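Local coordinates for replicase polyprotein 1a (Avian infectious bronchitis virus, PDB 3LD1) that includes the nsp2a fragment of nsp2, a coronavirus replicase product whose precise role in infection remains unclear, at residues Q182-I187 with A199-A204; R224-A227 with S233-G236. The protein carries 3 engineered substitutions. All blocks are in the same frame, centred on the assembly; numbering follows the deposited sequence.

Interaction 1. Residues Q182-I187 with A199-A204; sequences QAALAI and AALKMA. Engineered in segment 182-187: A183 (natural residue Lys).
L201 reaches across from helix 194-207 and splits its two methyls between neighbouring residues at the end of helix 174-185. One branch, CD2, does most of the work: it lies 3.5 Å from CD2 of L185 and 3.8 Å from CG of that same residue, with the two leucine side chains crossing at about a right angle. The other branch, CD1, turns to A184, where it comes within 4.3 Å of the CB methyl. The backbone shares in this as well, since the carbonyl O of A184 sits 4.1 Å from L201 CD2.

L201 sets off toward the opposing helix, and with CG anti to its own backbone N (chi1 -165°) the fork is carried out into the interface. L185 starts off to one side of the contact and bends back in through its branch end. Here the helix is running out: A186 is the first residue to leave helical geometry, although its N still bonds to O of A183, an engineered alanine. One layer further out, L185 also packs on V151 of helix 140-162, and L201 on C230.

Between the side chains the contact is wholly apolar, a small hydrocarbon patch with its two leucines buried. Van der Waals packing and the exclusion of water therefore hold it, rather than any directional bond.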
loop_
_atom_site.group_PDB
_atom_site.type_symbol
_atom_site.label_atom_id
_atom_site.label_comp_id
_atom_site.label_asym_id
_atom_site.label_seq_id
_atom_site.Cartn_x
_atom_site.Cartn_y
_atom_site.Cartn_z
ATOM N N GLN A 182 -3.678 1.485 -14.361
ATOM C CA GLN A 182 -4.405 1.593 -15.581
ATOM C C GLN A 182 -5.561 0.590 -15.651
ATOM O O GLN A 182 -6.705 1.022 -15.819
ATOM C CB GLN A 182 -3.434 1.325 -16.694
ATOM C CG GLN A 182 -3.442 2.316 -17.767
ATOM C CD GLN A 182 -2.143 2.233 -18.605
ATOM O OE1 GLN A 182 -1.750 1.161 -19.139
ATOM N NE2 GLN A 182 -1.459 3.360 -18.697
ATOM N N ALA A 183 -5.272 -0.708 -15.517
ATOM C CA ALA A 183 -6.284 -1.763 -15.654
ATOM C C ALA A 183 -7.303 -1.477 -14.605
ATOM O O ALA A 183 -8.484 -1.268 -14.941
ATOM C CB ALA A 183 -5.700 -3.183 -15.493
ATOM N N ALA A 184 -6.830 -1.325 -13.360
ATOM C CA ALA A 184 -7.679 -1.115 -12.188
ATOM C C ALA A 184 -8.574 0.141 -12.248
ATOM O O ALA A 184 -9.727 0.138 -11.746
ATOM C CB ALA A 184 -6.826 -1.051 -10.944
ATOM N N LEU A 185 -8.017 1.214 -12.822
ATOM C CA LEU A 185 -8.706 2.492 -12.951
ATOM C C LEU A 185 -9.523 2.658 -14.263
ATOM O O LEU A 185 -10.323 3.559 -14.332
ATOM C CB LEU A 185 -7.728 3.654 -12.797
ATOM C CG LEU A 185 -7.235 4.081 -11.388
ATOM C CD1 LEU A 185 -5.958 4.929 -11.471
ATOM C CD2 LEU A 185 -8.321 4.835 -10.634
ATOM N N ALA A 186 -9.328 1.796 -15.275
ATOM C CA ALA A 186 -9.969 1.931 -16.603
ATOM C C ALA A 186 -11.490 2.066 -16.559
ATOM O O ALA A 186 -12.220 1.247 -15.961
ATOM C CB ALA A 186 -9.644 0.744 -17.406
ATOM N N ILE A 187 -11.982 3.093 -17.219
ATOM C CA ILE A 187 -13.379 3.405 -17.096
ATOM C C ILE A 187 -14.270 2.847 -18.191
ATOM O O ILE A 187 -15.419 2.640 -17.965
ATOM C CB ILE A 187 -13.539 4.910 -16.935
ATOM C CG1 ILE A 187 -13.510 5.203 -15.465
ATOM C CG2 ILE A 187 -14.839 5.443 -17.494
ATOM C CD1 ILE A 187 -12.079 5.318 -14.981
ATOM N N ALA A 199 -14.387 0.128 -5.704
ATOM C CA ALA A 199 -14.450 -0.071 -4.284
ATOM C C ALA A 199 -13.167 -0.833 -3.770
ATOM O O ALA A 199 -12.704 -0.656 -2.634
ATOM C CB ALA A 199 -15.728 -0.851 -3.953
ATOM N N ALA A 200 -12.572 -1.672 -4.611
ATOM C CA ALA A 200 -11.395 -2.376 -4.129
ATOM C C ALA A 200 -10.216 -1.381 -4.075
ATOM O O ALA A 200 -9.354 -1.402 -3.190
ATOM C CB ALA A 200 -11.112 -3.506 -5.071
ATOM N N LEU A 201 -10.247 -0.460 -5.003
ATOM C CA LEU A 201 -9.185 0.458 -5.138
ATOM C C LEU A 201 -9.209 1.530 -4.083
ATOM O O LEU A 201 -8.172 1.996 -3.625
ATOM C CB LEU A 201 -9.311 1.089 -6.500
ATOM C CG LEU A 201 -8.133 1.817 -7.015
ATOM C CD1 LEU A 201 -6.990 0.796 -7.037
ATOM C CD2 LEU A 201 -8.575 2.195 -8.364
ATOM N N LYS A 202 -10.389 1.950 -3.678
ATOM C CA LYS A 202 -10.431 2.817 -2.482
ATOM C C LYS A 202 -9.807 2.071 -1.295
ATOM O O LYS A 202 -8.925 2.591 -0.609
ATOM C CB LYS A 202 -11.879 3.216 -2.116
ATOM C CG LYS A 202 -12.686 4.044 -3.164
ATOM C CD LYS A 202 -14.186 4.101 -2.725
ATOM C CE LYS A 202 -14.939 5.155 -3.566
ATOM N NZ LYS A 202 -16.408 4.838 -3.570
ATOM N N MET A 203 -10.245 0.838 -1.064
ATOM C CA MET A 203 -9.746 0.065 0.057
ATOM C C MET A 203 -8.220 0.018 -0.025
ATOM O O MET A 203 -7.524 0.289 0.948
ATOM C CB MET A 203 -10.383 -1.306 0.104
ATOM C CG MET A 203 -9.898 -2.099 1.338
ATOM S SD MET A 203 -8.192 -2.749 1.081
ATOM C CE MET A 203 -8.522 -4.501 0.918
ATOM N N ALA A 204 -7.704 -0.242 -1.214
ATOM C CA ALA A 204 -6.281 -0.360 -1.390
ATOM C C ALA A 204 -5.583 0.966 -1.214
ATOM O O ALA A 204 -4.462 0.999 -0.651
ATOM C CB ALA A 204 -5.960 -0.969 -2.753
#

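Interaction 2. Residues R224-A227 with S233-G236; sequences REFA and SING
The ring of F226 and the side chain of I234 meet at a slant. CG1 of I234 settles against two ring carbons, 3.4 Å from CD2 and 3.5 Å from CE2 of F226, while the terminal CD1 of I234 leans to the outer of those two carbons and comes to 3.7 Å from F226 CE2. So the ethyl arm of the isoleucine follows the ring for two atoms instead of touching it at one point.

F226 and I234 both leave their backbones heading for the other segment. For F226, CG stands beside the backbone N and anti to the carbonyl carbon (chi1 -59°), an ordinary staggered setting. The isoleucine is less relaxed: its chi1 of 110° lies far from any staggered position, so the exact placing of its branches deserves some caution.

N235 comes in next to this pair. Its amide group as a whole lies near the CB of F226 and the backbone of A227, but which way round its O and N sit is uncertain. The CA atoms of N235 and F226, 7.1 Å apart, are the closest such pair between the segments. A tight turn presents the phenylalanine: A227 N bonds to R224 O at 2.8 Å, with backbone angles at E225 and F226 close to those of a type I turn.

Further anchorage comes from T229, whose OG1 bonds to F226 O, and from T213, whose OG1 bonds to E225 OE2. The arrangement ties the loop after strand 220-223 down on helix 232-243, with I234 also resting on I177 and I180 of helix 174-185 and N235 touching V222 and V223 of the strand.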
loop_
_atom_site.group_PDB
_atom_site.type_symbol
_atom_site.label_atom_id
_atom_site.label_comp_id
_atom_site.label_asym_id
_atom_site.label_seq_id
_atom_site.Cartn_x
_atom_site.Cartn_y
_atom_site.Cartn_z
ATOM N N ARG A 224 4.579 -4.429 1.590
ATOM C CA ARG A 224 3.599 -4.897 2.573
ATOM C C ARG A 224 2.209 -4.371 2.229
ATOM O O ARG A 224 1.285 -5.151 2.070
ATOM C CB ARG A 224 4.005 -4.432 3.973
ATOM C CG ARG A 224 5.243 -5.219 4.551
ATOM C CD ARG A 224 4.803 -6.103 5.738
ATOM N NE ARG A 224 5.183 -5.435 6.977
ATOM C CZ ARG A 224 6.248 -5.777 7.702
ATOM N NH1 ARG A 224 7.008 -6.833 7.316
ATOM N NH2 ARG A 224 6.542 -5.077 8.800
ATOM N N GLU A 225 2.073 -3.056 2.049
ATOM C CA GLU A 225 0.741 -2.446 1.969
ATOM C C GLU A 225 -0.183 -2.887 0.810
ATOM O O GLU A 225 -1.392 -2.829 0.946
ATOM C CB GLU A 225 0.821 -0.929 2.056
ATOM C CG GLU A 225 1.400 -0.455 3.390
ATOM C CD GLU A 225 2.916 -0.533 3.439
ATOM O OE1 GLU A 225 3.594 -0.761 2.417
ATOM O OE2 GLU A 225 3.426 -0.316 4.535
ATOM N N PHE A 226 0.375 -3.339 -0.301
ATOM C CA PHE A 226 -0.420 -3.910 -1.387
ATOM C C PHE A 226 -0.840 -5.305 -1.115
ATOM O O PHE A 226 -1.564 -5.863 -1.929
ATOM C CB PHE A 226 0.402 -4.016 -2.644
ATOM C CG PHE A 226 0.940 -2.717 -3.121
ATOM C CD1 PHE A 226 0.339 -1.520 -2.750
ATOM C CD2 PHE A 226 2.067 -2.679 -3.955
ATOM C CE1 PHE A 226 0.844 -0.270 -3.207
ATOM C CE2 PHE A 226 2.583 -1.434 -4.435
ATOM C CZ PHE A 226 1.969 -0.236 -4.071
ATOM N N ALA A 227 -0.394 -5.891 -0.002
ATOM C CA ALA A 227 -0.447 -7.328 0.095
ATOM C C ALA A 227 -1.878 -7.807 0.091
ATOM O O ALA A 227 -2.200 -8.653 -0.700
ATOM C CB ALA A 227 0.375 -7.923 1.289
ATOM N N SER A 233 -1.243 -7.656 -7.232
ATOM C CA SER A 233 -0.712 -8.123 -8.471
ATOM C C SER A 233 0.610 -7.346 -8.766
ATOM O O SER A 233 1.411 -7.761 -9.606
ATOM C CB SER A 233 -1.778 -7.973 -9.528
ATOM O OG SER A 233 -1.871 -6.604 -9.888
ATOM N N ILE A 234 0.889 -6.240 -8.089
ATOM C CA ILE A 234 2.203 -5.686 -8.319
ATOM C C ILE A 234 3.306 -6.477 -7.531
ATOM O O ILE A 234 4.326 -6.910 -8.091
ATOM C CB ILE A 234 2.274 -4.138 -8.253
ATOM C CG1 ILE A 234 3.019 -3.699 -7.048
ATOM C CG2 ILE A 234 0.940 -3.383 -8.346
ATOM C CD1 ILE A 234 4.173 -2.944 -7.453
ATOM N N ASN A 235 3.083 -6.756 -6.252
ATOM C CA ASN A 235 3.886 -7.729 -5.560
ATOM C C ASN A 235 4.085 -9.028 -6.385
ATOM O O ASN A 235 5.178 -9.657 -6.352
ATOM C CB ASN A 235 3.244 -8.056 -4.234
ATOM C CG ASN A 235 3.452 -6.991 -3.182
ATOM O OD1 ASN A 235 2.696 -6.919 -2.185
ATOM N ND2 ASN A 235 4.530 -6.231 -3.308
ATOM N N GLY A 236 3.079 -9.435 -7.156
ATOM C CA GLY A 236 3.177 -10.715 -7.883
ATOM C C GLY A 236 4.141 -10.683 -9.070
ATOM O O GLY A 236 4.813 -11.682 -9.414
#

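In the fold
Both interactions rest on helix 174-185, but in different ways. In interaction 1 that helix supplies one side of a helix-to-helix contact; in interaction 2 it backs I234 of helix 232-243, whose main partner is a loop. Their centres lie 14 Å apart, and the nearest atoms, about 5 Å apart, do not touch. Interaction 1 is the more thoroughly buried and purely aliphatic, leucine against leucine and alanine. Interaction 2 is nearer the chain centre yet only partly buried, pairing an aromatic ring with isoleucine inside while an asparagine amide and the exposed A227 mark its outer side. T229 and L231 have partners in segments of both.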